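Local structure of leucine-rich repeat protein (Bacteroides thetaiotaomicron, 4ECN) at residues R736-T741 against S761-S766; L680-I685 against L704-M709; T731-R736 against S756-S761; I783-D788 against I813-I818. The protein is of unknown function but, as a leucine-rich repeat protein probably exported to the cell surface, may bind other proteins. One frame throughout, in Å; residues are numbered along the deposited sequence.

Interaction 1: residues R736-T741 against S761-S766; sequences RFNKLT and SYNCFS
Phe737 and Tyr762 lie flat against each other in an offset stack, their ring centroids 4.3 Å apart and planes 16° from parallel. With nearly equal backbone angles, the shared chi1 of -63° (CG anti to the carbonyl carbon) turns both rings the same way. Tyr762 CB also sits over the Phe737 face, 3.8 Å from the ring centroid, as a CH-pi contact. Flat aromatics suit this partly exposed edge, and Tyr762 carries the stack on to His785.

The tight packing lies deeper, around Asn763. Its OD1 accepts the N-H of Leu740 at 3.0 Å, while ND2 is bonded to Val760 O and Leu735 O, so both ends of this buried amide are satisfied. This is the asparagine ladder of leucine-rich repeats: Asn738 fills the same position one coil earlier, its own amide bonded to Leu735, Leu704 and Met709. Leu740 lies alongside the Asn763 amide, and its CB reaches Phe765 CZ at 3.7 Å, apolar groups meeting on the inner side of the ladder. Cys764 N closes the backbone contact on Leu740 O at 2.8 Å.

Toward solvent the contact thins. Lys739, exposed and with an extended chain, touches Cys764 SG through its CB, and at exposed Thr741 water 1 spans the coils, donating to Thr741 O at 2.7 Å and accepting from Ser766 N.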
loop_
_atom_site.group_PDB
_atom_site.type_symbol
_atom_site.label_atom_id
_atom_site.label_comp_id
_atom_site.label_asym_id
_atom_site.label_seq_id
_atom_site.Cartn_x
_atom_site.Cartn_y
_atom_site.Cartn_z
ATOM N N ARG A 736 -5.651 -8.069 37.275
ATOM C CA ARG A 736 -6.438 -9.269 36.959
ATOM C C ARG A 736 -5.591 -10.473 36.678
ATOM O O ARG A 736 -4.491 -10.324 36.158
ATOM C CB ARG A 736 -7.300 -9.062 35.726
ATOM C CG ARG A 736 -8.507 -8.187 35.864
ATOM C CD ARG A 736 -9.138 -8.120 34.510
ATOM N NE ARG A 736 -8.150 -7.670 33.527
ATOM C CZ ARG A 736 -8.072 -8.131 32.287
ATOM N NH1 ARG A 736 -8.933 -9.050 31.856
ATOM N NH2 ARG A 736 -7.142 -7.663 31.456
ATOM N N PHE A 737 -6.124 -11.670 36.952
ATOM C CA PHE A 737 -5.470 -12.950 36.690
ATOM C C PHE A 737 -4.126 -13.041 37.402
ATOM O O PHE A 737 -3.078 -13.189 36.787
ATOM C CB PHE A 737 -5.303 -13.211 35.178
ATOM C CG PHE A 737 -6.637 -13.310 34.476
ATOM C CD1 PHE A 737 -7.383 -14.480 34.529
ATOM C CD2 PHE A 737 -7.157 -12.225 33.785
ATOM C CE1 PHE A 737 -8.624 -14.567 33.896
ATOM C CE2 PHE A 737 -8.393 -12.318 33.141
ATOM C CZ PHE A 737 -9.124 -13.487 33.211
ATOM N N ASN A 738 -4.185 -12.958 38.715
ATOM C CA ASN A 738 -3.080 -13.204 39.634
ATOM C C ASN A 738 -3.611 -14.185 40.661
ATOM O O ASN A 738 -4.636 -14.837 40.414
ATOM C CB ASN A 738 -2.520 -11.912 40.251
ATOM C CG ASN A 738 -1.575 -11.164 39.355
ATOM O OD1 ASN A 738 -0.362 -11.303 39.466
ATOM N ND2 ASN A 738 -2.114 -10.365 38.444
ATOM N N LYS A 739 -2.961 -14.280 41.809
ATOM C CA LYS A 739 -3.389 -15.189 42.864
ATOM C C LYS A 739 -3.466 -14.412 44.196
ATOM O O LYS A 739 -3.312 -15.007 45.270
ATOM C CB LYS A 739 -2.404 -16.375 42.931
ATOM C CG LYS A 739 -2.435 -17.309 41.719
ATOM C CD LYS A 739 -1.253 -18.285 41.793
ATOM C CE LYS A 739 -1.208 -19.329 40.696
ATOM N NZ LYS A 739 -0.005 -20.204 40.818
ATOM N N LEU A 740 -3.738 -13.087 44.112
ATOM C CA LEU A 740 -3.765 -12.150 45.246
ATOM C C LEU A 740 -4.805 -12.504 46.262
ATOM O O LEU A 740 -5.943 -12.771 45.907
ATOM C CB LEU A 740 -4.017 -10.693 44.795
ATOM C CG LEU A 740 -3.043 -10.105 43.777
ATOM C CD1 LEU A 740 -3.664 -8.953 43.032
ATOM C CD2 LEU A 740 -1.733 -9.776 44.407
ATOM N N THR A 741 -4.409 -12.468 47.533
ATOM C CA THR A 741 -5.269 -12.748 48.694
ATOM C C THR A 741 -5.365 -11.517 49.575
ATOM O O THR A 741 -6.266 -11.451 50.406
ATOM C CB THR A 741 -4.760 -13.972 49.518
ATOM O OG1 THR A 741 -3.458 -13.717 50.076
ATOM C CG2 THR A 741 -4.749 -15.259 48.702
ATOM N N SER A 761 -10.021 -8.434 39.317
ATOM C CA SER A 761 -10.840 -9.577 38.914
ATOM C C SER A 761 -9.973 -10.794 38.659
ATOM O O SER A 761 -8.836 -10.643 38.194
ATOM C CB SER A 761 -11.666 -9.261 37.676
ATOM O OG SER A 761 -12.594 -8.237 37.979
ATOM N N TYR A 762 -10.506 -12.004 38.960
ATOM C CA TYR A 762 -9.818 -13.291 38.784
ATOM C C TYR A 762 -8.573 -13.299 39.666
ATOM O O TYR A 762 -7.451 -13.142 39.195
ATOM C CB TYR A 762 -9.487 -13.558 37.303
ATOM C CG TYR A 762 -10.713 -13.676 36.416
ATOM C CD1 TYR A 762 -11.295 -12.548 35.843
ATOM C CD2 TYR A 762 -11.265 -14.918 36.115
ATOM C CE1 TYR A 762 -12.415 -12.652 35.020
ATOM C CE2 TYR A 762 -12.379 -15.034 35.286
ATOM C CZ TYR A 762 -12.967 -13.896 34.756
ATOM O OH TYR A 762 -14.080 -14.013 33.946
ATOM N N ASN A 763 -8.812 -13.358 40.971
ATOM C CA ASN A 763 -7.807 -13.383 42.019
ATOM C C ASN A 763 -8.333 -14.276 43.122
ATOM O O ASN A 763 -9.306 -15.011 42.888
ATOM C CB ASN A 763 -7.443 -11.971 42.506
ATOM C CG ASN A 763 -6.293 -11.364 41.722
ATOM O OD1 ASN A 763 -5.146 -11.767 41.866
ATOM N ND2 ASN A 763 -6.565 -10.379 40.884
ATOM N N CYS A 764 -7.692 -14.248 44.305
ATOM C CA CYS A 764 -8.078 -15.122 45.391
ATOM C C CYS A 764 -8.437 -14.319 46.642
ATOM O O CYS A 764 -7.992 -14.661 47.739
ATOM C CB CYS A 764 -6.961 -16.116 45.672
ATOM S SG CYS A 764 -6.350 -16.966 44.197
ATOM N N PHE A 765 -9.330 -13.326 46.493
ATOM C CA PHE A 765 -9.806 -12.508 47.606
ATOM C C PHE A 765 -11.072 -13.120 48.236
ATOM O O PHE A 765 -12.090 -13.304 47.557
ATOM C CB PHE A 765 -10.071 -11.078 47.148
ATOM C CG PHE A 765 -8.835 -10.256 46.859
ATOM C CD1 PHE A 765 -8.050 -9.758 47.898
ATOM C CD2 PHE A 765 -8.519 -9.882 45.557
ATOM C CE1 PHE A 765 -6.948 -8.946 47.634
ATOM C CE2 PHE A 765 -7.419 -9.068 45.297
ATOM C CZ PHE A 765 -6.634 -8.616 46.333
ATOM N N SER A 766 -10.984 -13.480 49.521
ATOM C CA SER A 766 -12.095 -14.053 50.283
ATOM C C SER A 766 -12.722 -12.971 51.194
ATOM O O SER A 766 -13.833 -13.125 51.747
ATOM C CB SER A 766 -11.611 -15.242 51.097
ATOM O OG SER A 766 -10.569 -14.828 51.959
HETATM O O HOH W 1 -8.419 -12.976 50.742
#

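Interaction 2: residues L680-I685 against L704-M709; sequences LSYNEI and LSNNLM
Asn707 carries most of the polar contact between 680-685 and 704-709, using both ends of its amide. Its ND2 donates to Leu680 O at 3.0 Å, almost straight and in the plane of the amide, and also to Leu704 O in its own coil. OD1 accepts Ile685 N at 3.1 Å. With CG anti to the carbonyl carbon (chi1 -83°), the amide turns inward between the coils. Asn683 plays the same part one coil earlier, its OD1 accepting Ile656 N and its ND2 bonded to Phe651 O; ND2 also reaches Leu680 O of its own coil, from the opposite face to Asn707 ND2, so two amides grip that carbonyl. Backbone bonds complete the polar set, Tyr682 N to Ser705 O, Asn683 N to Asn706 O, and Leu708 N to Ile685 O at 2.9 Å.

Stacking takes over at Tyr682, which is partly exposed. The Asn706 amide lies over one face of the ring, the two planes 9° apart and Asn706 OD1 3.4 Å from Tyr682 CZ, while Asn706 CB adds a CH-pi contact. A small flat amide can cover the ring as an aromatic would, and Tyr653 stacks on the same tyrosine.

Apolar contacts fill the inner side. Leu704 CD2 lies against Leu680 CB at 3.7 Å and meets Ile685 CD1 with the two side chains crossing near a right angle; Ile685 CG2 touches CE of selenomethionine Met709.

Asparagine suits this place because its amide donates and accepts: serving Leu680 O, Leu704 O and Ile685 N, it probably helps the chain turn away from the sheet with these groups satisfied.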
loop_
_atom_site.group_PDB
_atom_site.type_symbol
_atom_site.label_atom_id
_atom_site.label_comp_id
_atom_site.label_asym_id
_atom_site.label_seq_id
_atom_site.Cartn_x
_atom_site.Cartn_y
_atom_site.Cartn_z
ATOM N N LEU A 680 3.404 -5.042 31.745
ATOM C CA LEU A 680 4.116 -6.201 32.249
ATOM C C LEU A 680 3.172 -7.378 32.407
ATOM O O LEU A 680 3.452 -8.290 33.178
ATOM C CB LEU A 680 4.790 -5.854 33.584
ATOM C CG LEU A 680 6.006 -4.919 33.535
ATOM C CD1 LEU A 680 6.297 -4.331 34.901
ATOM C CD2 LEU A 680 7.210 -5.614 32.945
ATOM N N SER A 681 2.069 -7.381 31.650
ATOM C CA SER A 681 1.074 -8.457 31.676
ATOM C C SER A 681 1.633 -9.684 30.959
ATOM O O SER A 681 2.504 -9.531 30.093
ATOM C CB SER A 681 -0.243 -8.004 31.065
ATOM O OG SER A 681 -0.044 -7.543 29.745
ATOM N N TYR A 682 1.198 -10.906 31.374
ATOM C CA TYR A 682 1.658 -12.210 30.863
ATOM C C TYR A 682 3.149 -12.316 31.054
ATOM O O TYR A 682 3.936 -12.137 30.117
ATOM C CB TYR A 682 1.271 -12.481 29.406
ATOM C CG TYR A 682 -0.221 -12.499 29.181
ATOM C CD1 TYR A 682 -0.920 -11.321 28.912
ATOM C CD2 TYR A 682 -0.939 -13.691 29.226
ATOM C CE1 TYR A 682 -2.294 -11.330 28.695
ATOM C CE2 TYR A 682 -2.314 -13.714 28.989
ATOM C CZ TYR A 682 -2.984 -12.530 28.707
ATOM O OH TYR A 682 -4.340 -12.524 28.471
ATOM N N ASN A 683 3.531 -12.543 32.313
ATOM C CA ASN A 683 4.917 -12.730 32.733
ATOM C C ASN A 683 4.914 -13.728 33.870
ATOM O O ASN A 683 4.003 -14.547 33.933
ATOM C CB ASN A 683 5.586 -11.396 33.090
ATOM C CG ASN A 683 6.188 -10.732 31.879
ATOM O OD1 ASN A 683 7.091 -11.271 31.277
ATOM N ND2 ASN A 683 5.721 -9.562 31.482
ATOM N N GLU A 684 5.932 -13.734 34.710
ATOM C CA GLU A 684 6.015 -14.692 35.803
ATOM C C GLU A 684 6.390 -13.964 37.087
ATOM O O GLU A 684 7.078 -14.513 37.953
ATOM C CB GLU A 684 7.017 -15.799 35.465
ATOM C CG GLU A 684 6.635 -16.634 34.251
ATOM C CD GLU A 684 7.639 -17.697 33.869
ATOM O OE1 GLU A 684 8.050 -18.482 34.753
ATOM O OE2 GLU A 684 7.982 -17.771 32.670
ATOM N N ILE A 685 5.899 -12.714 37.204
ATOM C CA ILE A 685 6.134 -11.798 38.311
ATOM C C ILE A 685 5.422 -12.310 39.539
ATOM O O ILE A 685 4.192 -12.480 39.542
ATOM C CB ILE A 685 5.678 -10.375 37.917
ATOM C CG1 ILE A 685 6.568 -9.822 36.762
ATOM C CG2 ILE A 685 5.672 -9.444 39.131
ATOM C CD1 ILE A 685 5.961 -8.713 35.988
ATOM N N LEU A 704 -0.200 -5.132 35.141
ATOM C CA LEU A 704 0.412 -6.327 35.736
ATOM C C LEU A 704 -0.527 -7.536 35.731
ATOM O O LEU A 704 -0.360 -8.427 36.572
ATOM C CB LEU A 704 0.837 -6.039 37.178
ATOM C CG LEU A 704 2.082 -5.175 37.354
ATOM C CD1 LEU A 704 2.115 -4.544 38.747
ATOM C CD2 LEU A 704 3.359 -5.938 37.012
ATOM N N SER A 705 -1.474 -7.603 34.754
ATOM C CA SER A 705 -2.419 -8.704 34.674
ATOM C C SER A 705 -1.709 -9.953 34.188
ATOM O O SER A 705 -0.681 -9.850 33.546
ATOM C CB SER A 705 -3.614 -8.361 33.780
ATOM O OG SER A 705 -3.332 -8.320 32.393
ATOM N N ASN A 706 -2.232 -11.135 34.531
ATOM C CA ASN A 706 -1.726 -12.454 34.135
ATOM C C ASN A 706 -0.294 -12.625 34.620
ATOM O O ASN A 706 0.651 -12.683 33.833
ATOM C CB ASN A 706 -1.844 -12.691 32.639
ATOM C CG ASN A 706 -3.272 -12.660 32.175
ATOM O OD1 ASN A 706 -3.822 -11.591 31.844
ATOM N ND2 ASN A 706 -3.893 -13.830 32.103
ATOM N N ASN A 707 -0.157 -12.677 35.952
ATOM C CA ASN A 707 1.095 -12.872 36.664
ATOM C C ASN A 707 0.835 -13.785 37.854
ATOM O O ASN A 707 -0.277 -14.326 37.976
ATOM C CB ASN A 707 1.741 -11.558 37.051
ATOM C CG ASN A 707 2.533 -10.997 35.892
ATOM O OD1 ASN A 707 3.563 -11.548 35.501
ATOM N ND2 ASN A 707 2.065 -9.909 35.298
ATOM N N LEU A 708 1.880 -14.037 38.671
ATOM C CA LEU A 708 1.854 -15.040 39.734
ATOM C C LEU A 708 1.920 -14.472 41.167
ATOM O O LEU A 708 2.342 -15.192 42.074
ATOM C CB LEU A 708 3.062 -15.958 39.514
ATOM C CG LEU A 708 3.103 -16.716 38.182
ATOM C CD1 LEU A 708 4.460 -17.307 37.948
ATOM C CD2 LEU A 708 2.014 -17.772 38.095
HETATM N N MSE A 709 1.449 -13.237 41.383
HETATM C CA MSE A 709 1.475 -12.597 42.700
HETATM C C MSE A 709 0.390 -13.150 43.610
HETATM O O MSE A 709 -0.740 -13.306 43.168
HETATM C CB MSE A 709 1.304 -11.080 42.546
HETATM C CG MSE A 709 2.542 -10.404 41.962
HETATM SE SE MSE A 709 2.233 -8.530 41.610
HETATM C CE MSE A 709 1.830 -8.670 39.743
#

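Interaction 3: residues T731-R736 against S756-S761; sequences TTIDLR and SNMDVS
Two adjacent strands of the parallel leucine-rich repeat sheet, 732-734 and 757-759, meet here, with Thr732 beside Asn757, Ile733 beside Met758 and Asp734 beside Asp759. Their short axes run 4.8 Å apart and only 9° from parallel. Ile733 N donates to Asn757 O, Asp759 N to Ile733 O at 3.1 Å, and Leu735 N to Asp759 O at 2.9 Å. Just before the strands begin, Thr731 O accepts both Ser756 N and Asn757 N.

Ile733 and selenomethionine Met758 point into the core; with CG anti to the backbone N (chi1 -172°) and the chain extended beyond it, Met758 carries its CE to Leu735 CD1 at 3.7 Å. Such long, pliable apolar groups fill the interior between coils.

The other face is polar. Arg736 bends back at chi3 to bring NE onto the syn lone pair of Asp734 OD1 at 3.1 Å, a salt bridge, and lays CD against Asp759 OD2 at 3.4 Å. The two carboxylates lie side by side, and the nearby guanidinium probably eases their repulsion. Asp759 OD1 is taken up by Ser761: its N closes an Asx turn, and OG bonds at 2.7 Å.

Ser401 and helix 402-409 lie against this polar face, while core-facing Ile733 and Leu735 stand two apart, as in the LxL strand signature of leucine-rich repeats.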
loop_
_atom_site.group_PDB
_atom_site.type_symbol
_atom_site.label_atom_id
_atom_site.label_comp_id
_atom_site.label_asym_id
_atom_site.label_seq_id
_atom_site.Cartn_x
_atom_site.Cartn_y
_atom_site.Cartn_z
ATOM N N THR A 731 -2.714 6.254 38.533
ATOM C CA THR A 731 -4.168 6.410 38.478
ATOM C C THR A 731 -4.869 5.141 37.940
ATOM O O THR A 731 -6.059 4.946 38.226
ATOM C CB THR A 731 -4.543 7.629 37.644
ATOM O OG1 THR A 731 -3.978 7.521 36.341
ATOM C CG2 THR A 731 -4.072 8.903 38.271
ATOM N N THR A 732 -4.147 4.263 37.226
ATOM C CA THR A 732 -4.732 3.015 36.707
ATOM C C THR A 732 -3.873 1.807 37.117
ATOM O O THR A 732 -2.646 1.834 36.959
ATOM C CB THR A 732 -4.878 3.084 35.191
ATOM O OG1 THR A 732 -5.420 4.359 34.782
ATOM C CG2 THR A 732 -5.641 1.911 34.632
ATOM N N ILE A 733 -4.513 0.753 37.661
ATOM C CA ILE A 733 -3.811 -0.473 38.079
ATOM C C ILE A 733 -4.601 -1.710 37.575
ATOM O O ILE A 733 -5.741 -1.915 38.012
ATOM C CB ILE A 733 -3.576 -0.544 39.623
ATOM C CG1 ILE A 733 -2.943 0.736 40.202
ATOM C CG2 ILE A 733 -2.724 -1.739 39.949
ATOM C CD1 ILE A 733 -2.915 0.788 41.728
ATOM N N ASP A 734 -4.000 -2.534 36.682
ATOM C CA ASP A 734 -4.637 -3.766 36.189
ATOM C C ASP A 734 -3.916 -4.981 36.805
ATOM O O ASP A 734 -2.775 -5.285 36.467
ATOM C CB ASP A 734 -4.663 -3.833 34.647
ATOM C CG ASP A 734 -5.548 -4.925 34.062
ATOM O OD1 ASP A 734 -6.176 -5.672 34.848
ATOM O OD2 ASP A 734 -5.583 -5.059 32.823
ATOM N N LEU A 735 -4.575 -5.632 37.758
ATOM C CA LEU A 735 -3.988 -6.749 38.485
ATOM C C LEU A 735 -4.800 -8.005 38.316
ATOM O O LEU A 735 -4.574 -8.954 39.053
ATOM C CB LEU A 735 -3.836 -6.399 39.978
ATOM C CG LEU A 735 -2.610 -5.515 40.325
ATOM C CD1 LEU A 735 -2.780 -4.896 41.655
ATOM C CD2 LEU A 735 -1.322 -6.321 40.314
ATOM N N ARG A 736 -5.651 -8.069 37.275
ATOM C CA ARG A 736 -6.438 -9.269 36.959
ATOM C C ARG A 736 -5.591 -10.473 36.678
ATOM O O ARG A 736 -4.491 -10.324 36.158
ATOM C CB ARG A 736 -7.300 -9.062 35.726
ATOM C CG ARG A 736 -8.507 -8.187 35.864
ATOM C CD ARG A 736 -9.138 -8.120 34.510
ATOM N NE ARG A 736 -8.150 -7.670 33.527
ATOM C CZ ARG A 736 -8.072 -8.131 32.287
ATOM N NH1 ARG A 736 -8.933 -9.050 31.856
ATOM N NH2 ARG A 736 -7.142 -7.663 31.456
ATOM N N SER A 756 -7.801 6.168 40.111
ATOM C CA SER A 756 -9.089 6.242 39.418
ATOM C C SER A 756 -9.620 4.859 39.032
ATOM O O SER A 756 -10.796 4.581 39.263
ATOM C CB SER A 756 -8.995 7.103 38.154
ATOM O OG SER A 756 -9.169 8.488 38.394
ATOM N N ASN A 757 -8.786 4.018 38.400
ATOM C CA ASN A 757 -9.260 2.746 37.876
ATOM C C ASN A 757 -8.448 1.573 38.399
ATOM O O ASN A 757 -7.216 1.564 38.280
ATOM C CB ASN A 757 -9.184 2.781 36.343
ATOM C CG ASN A 757 -9.421 4.146 35.762
ATOM O OD1 ASN A 757 -10.495 4.736 35.923
ATOM N ND2 ASN A 757 -8.361 4.730 35.206
HETATM N N MSE A 758 -9.136 0.565 38.961
HETATM C CA MSE A 758 -8.448 -0.622 39.474
HETATM C C MSE A 758 -9.265 -1.872 39.222
HETATM O O MSE A 758 -10.466 -1.898 39.490
HETATM C CB MSE A 758 -8.111 -0.508 40.967
HETATM C CG MSE A 758 -7.222 -1.651 41.428
HETATM SE SE MSE A 758 -6.303 -1.295 43.057
HETATM C CE MSE A 758 -5.527 -3.011 43.332
ATOM N N ASP A 759 -8.595 -2.919 38.726
ATOM C CA ASP A 759 -9.240 -4.196 38.453
ATOM C C ASP A 759 -8.429 -5.341 39.076
ATOM O O ASP A 759 -7.273 -5.567 38.701
ATOM C CB ASP A 759 -9.434 -4.413 36.942
ATOM C CG ASP A 759 -10.532 -5.396 36.566
ATOM O OD1 ASP A 759 -10.906 -6.233 37.422
ATOM O OD2 ASP A 759 -10.992 -5.355 35.410
ATOM N N VAL A 760 -9.036 -6.017 40.068
ATOM C CA VAL A 760 -8.445 -7.163 40.753
ATOM C C VAL A 760 -9.300 -8.416 40.476
ATOM O O VAL A 760 -9.275 -9.363 41.274
ATOM C CB VAL A 760 -8.206 -6.959 42.277
ATOM C CG1 VAL A 760 -6.966 -6.127 42.519
ATOM C CG2 VAL A 760 -9.417 -6.368 42.991
ATOM N N SER A 761 -10.021 -8.434 39.317
ATOM C CA SER A 761 -10.840 -9.577 38.914
ATOM C C SER A 761 -9.973 -10.794 38.659
ATOM O O SER A 761 -8.836 -10.643 38.194
ATOM C CB SER A 761 -11.666 -9.261 37.676
ATOM O OG SER A 761 -12.594 -8.237 37.979
#

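Interaction 4: residues I783-D788 against I813-I818; sequences IRHQRD and IGSNDI
Arg787 reaches across to Ser815 with the end of its guanidinium: NH1 and NH2 both donate to Ser815 O, NH1 at 2.8 Å and NH2 at 3.2 Å, from the same face of the carbonyl. NH2 also has a weak bond to Ser815 OG. Beside this grip, Asn816 presents its amide to the first coil. ND2 donates to Ile783 O at 3.0 Å, in the plane of the amide, and OD1 accepts Gln786 N at 2.9 Å; His785 N donates to Gly814 O. Arg784 lays its guanidinium over Gly814 and the CB of Ser815, and the absence of a side chain at Gly814 allows the flat group to lie close to the backbone.

A second layer holds these groups. Arg787 doubles back at chi2 (-70°), and its NH1 is fixed by Gln786 O as well. Its guanidinium also rests on the His785 ring, with NH2 3.4 Å above the ring plane, over the centre. Water 2 joins Gln786 O to Asn816 OD1. Farther out, Asp833 holds Arg784 in a salt bridge, and Asp836 bonds Ser815 OG.

Gln786 occupies the ladder position of an asparagine: its longer amide turns back to Phe765 N and Val760 O of the preceding coil, and Asn816 likewise reaches back, to 783-788, as the ladder asparagines do. Both segments are loops leaving the sheet, one after strand 780-782 and the other after strand 810-812, and residues around strand 831-833 continue the stack on the far side of 813-818.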
loop_
_atom_site.group_PDB
_atom_site.type_symbol
_atom_site.label_atom_id
_atom_site.label_comp_id
_atom_site.label_asym_id
_atom_site.label_seq_id
_atom_site.Cartn_x
_atom_site.Cartn_y
_atom_site.Cartn_z
ATOM N N ILE A 783 -13.660 -6.552 40.957
ATOM C CA ILE A 783 -13.250 -7.680 41.778
ATOM C C ILE A 783 -14.164 -8.866 41.377
ATOM O O ILE A 783 -14.710 -9.569 42.218
ATOM C CB ILE A 783 -13.279 -7.305 43.298
ATOM C CG1 ILE A 783 -12.668 -8.430 44.183
ATOM C CG2 ILE A 783 -14.683 -6.877 43.763
ATOM C CD1 ILE A 783 -12.353 -8.073 45.557
ATOM N N ARG A 784 -14.322 -9.087 40.077
ATOM C CA ARG A 784 -15.129 -10.198 39.568
ATOM C C ARG A 784 -14.444 -11.546 39.757
ATOM O O ARG A 784 -13.217 -11.606 39.801
ATOM C CB ARG A 784 -15.394 -9.999 38.068
ATOM C CG ARG A 784 -16.677 -9.244 37.722
ATOM C CD ARG A 784 -17.013 -9.338 36.238
ATOM N NE ARG A 784 -16.955 -10.719 35.729
ATOM C CZ ARG A 784 -17.996 -11.547 35.618
ATOM N NH1 ARG A 784 -19.224 -11.135 35.930
ATOM N NH2 ARG A 784 -17.818 -12.784 35.169
ATOM N N HIS A 785 -15.224 -12.630 39.832
ATOM C CA HIS A 785 -14.762 -14.026 39.781
ATOM C C HIS A 785 -13.564 -14.386 40.722
ATOM O O HIS A 785 -12.518 -14.838 40.251
ATOM C CB HIS A 785 -14.325 -14.286 38.324
ATOM C CG HIS A 785 -14.475 -15.687 37.866
ATOM N ND1 HIS A 785 -13.570 -16.659 38.228
ATOM C CD2 HIS A 785 -15.381 -16.221 37.016
ATOM C CE1 HIS A 785 -13.982 -17.767 37.635
ATOM N NE2 HIS A 785 -15.067 -17.553 36.896
ATOM N N GLN A 786 -13.742 -14.258 42.037
ATOM C CA GLN A 786 -12.710 -14.636 43.011
ATOM C C GLN A 786 -12.813 -16.115 43.303
ATOM O O GLN A 786 -13.900 -16.613 43.644
ATOM C CB GLN A 786 -12.818 -13.831 44.316
ATOM C CG GLN A 786 -12.755 -12.325 44.158
ATOM C CD GLN A 786 -11.505 -11.898 43.468
ATOM O OE1 GLN A 786 -10.402 -12.154 43.932
ATOM N NE2 GLN A 786 -11.656 -11.255 42.326
ATOM N N ARG A 787 -11.695 -16.834 43.155
ATOM C CA ARG A 787 -11.671 -18.275 43.410
ATOM C C ARG A 787 -10.433 -18.666 44.130
ATOM O O ARG A 787 -9.425 -17.972 44.002
ATOM C CB ARG A 787 -11.743 -19.091 42.100
ATOM C CG ARG A 787 -12.926 -18.855 41.173
ATOM C CD ARG A 787 -14.238 -19.362 41.718
ATOM N NE ARG A 787 -15.290 -19.135 40.731
ATOM C CZ ARG A 787 -16.051 -18.047 40.687
ATOM N NH1 ARG A 787 -15.915 -17.095 41.605
ATOM N NH2 ARG A 787 -16.964 -17.910 39.735
ATOM N N ASP A 788 -10.473 -19.803 44.852
ATOM C CA ASP A 788 -9.277 -20.367 45.464
ATOM C C ASP A 788 -8.732 -21.454 44.510
ATOM O O ASP A 788 -9.373 -21.760 43.489
ATOM C CB ASP A 788 -9.564 -20.900 46.882
ATOM C CG ASP A 788 -10.583 -22.019 47.018
ATOM O OD1 ASP A 788 -11.168 -22.420 45.986
ATOM O OD2 ASP A 788 -10.796 -22.495 48.168
ATOM N N ILE A 813 -18.694 -6.913 40.804
ATOM C CA ILE A 813 -18.623 -7.887 41.893
ATOM C C ILE A 813 -19.335 -9.181 41.435
ATOM O O ILE A 813 -19.580 -10.086 42.240
ATOM C CB ILE A 813 -19.217 -7.263 43.184
ATOM C CG1 ILE A 813 -18.797 -8.052 44.439
ATOM C CG2 ILE A 813 -20.726 -6.982 43.080
ATOM C CD1 ILE A 813 -18.872 -7.308 45.697
ATOM N N GLY A 814 -19.603 -9.269 40.132
ATOM C CA GLY A 814 -20.253 -10.429 39.539
ATOM C C GLY A 814 -19.400 -11.680 39.594
ATOM O O GLY A 814 -18.167 -11.600 39.697
ATOM N N SER A 815 -20.062 -12.845 39.514
ATOM C CA SER A 815 -19.484 -14.203 39.504
ATOM C C SER A 815 -18.703 -14.479 40.792
ATOM O O SER A 815 -17.598 -14.987 40.757
ATOM C CB SER A 815 -18.606 -14.432 38.272
ATOM O OG SER A 815 -18.333 -15.809 38.075
ATOM N N ASN A 816 -19.311 -14.159 41.929
ATOM C CA ASN A 816 -18.829 -14.416 43.290
ATOM C C ASN A 816 -19.959 -15.101 44.023
ATOM O O ASN A 816 -20.883 -15.580 43.359
ATOM C CB ASN A 816 -18.374 -13.109 43.980
ATOM C CG ASN A 816 -17.061 -12.562 43.446
ATOM O OD1 ASN A 816 -16.049 -13.261 43.399
ATOM N ND2 ASN A 816 -17.008 -11.271 43.139
ATOM N N ASP A 817 -19.943 -15.123 45.359
ATOM C CA ASP A 817 -21.055 -15.682 46.118
ATOM C C ASP A 817 -21.571 -14.612 47.092
ATOM O O ASP A 817 -21.672 -14.867 48.294
ATOM C CB ASP A 817 -20.635 -16.982 46.846
ATOM C CG ASP A 817 -21.789 -17.774 47.460
ATOM O OD1 ASP A 817 -22.977 -17.506 47.083
ATOM O OD2 ASP A 817 -21.515 -18.670 48.283
ATOM N N ILE A 818 -21.883 -13.403 46.579
ATOM C CA ILE A 818 -22.333 -12.313 47.453
ATOM C C ILE A 818 -23.713 -12.694 48.020
ATOM O O ILE A 818 -24.575 -13.221 47.311
ATOM C CB ILE A 818 -22.315 -10.912 46.776
ATOM C CG1 ILE A 818 -20.878 -10.526 46.328
ATOM C CG2 ILE A 818 -22.923 -9.812 47.667
ATOM C CD1 ILE A 818 -19.755 -10.553 47.423
HETATM O O HOH W 2 -15.876 -15.696 44.986
#

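In the fold
The four contacts lie along one run of coils in a leucine-rich repeat solenoid, interactions 1 and 3 joining the same pair. Interaction 3 pairs the strands whose following loops form interaction 1; they share Arg736 and Ser761, their centres are 12 Å apart, and Asn763 ND2 reaches Leu735 O at 3.1 Å. Interaction 2 adjoins interaction 1 through Lys739 N, 2.8 Å from Met709 O, and interaction 3 through Leu704 N to Asp734 O, both probable hydrogen bonds. Interaction 4 follows on the C-terminal side, Ser761 OG lying 2.8 Å from Arg784 N. Interactions 2 and 4 stay about 10 Å apart at their nearest atoms. The sodium ion, at Gln314 and Val317, belongs with a different sheet.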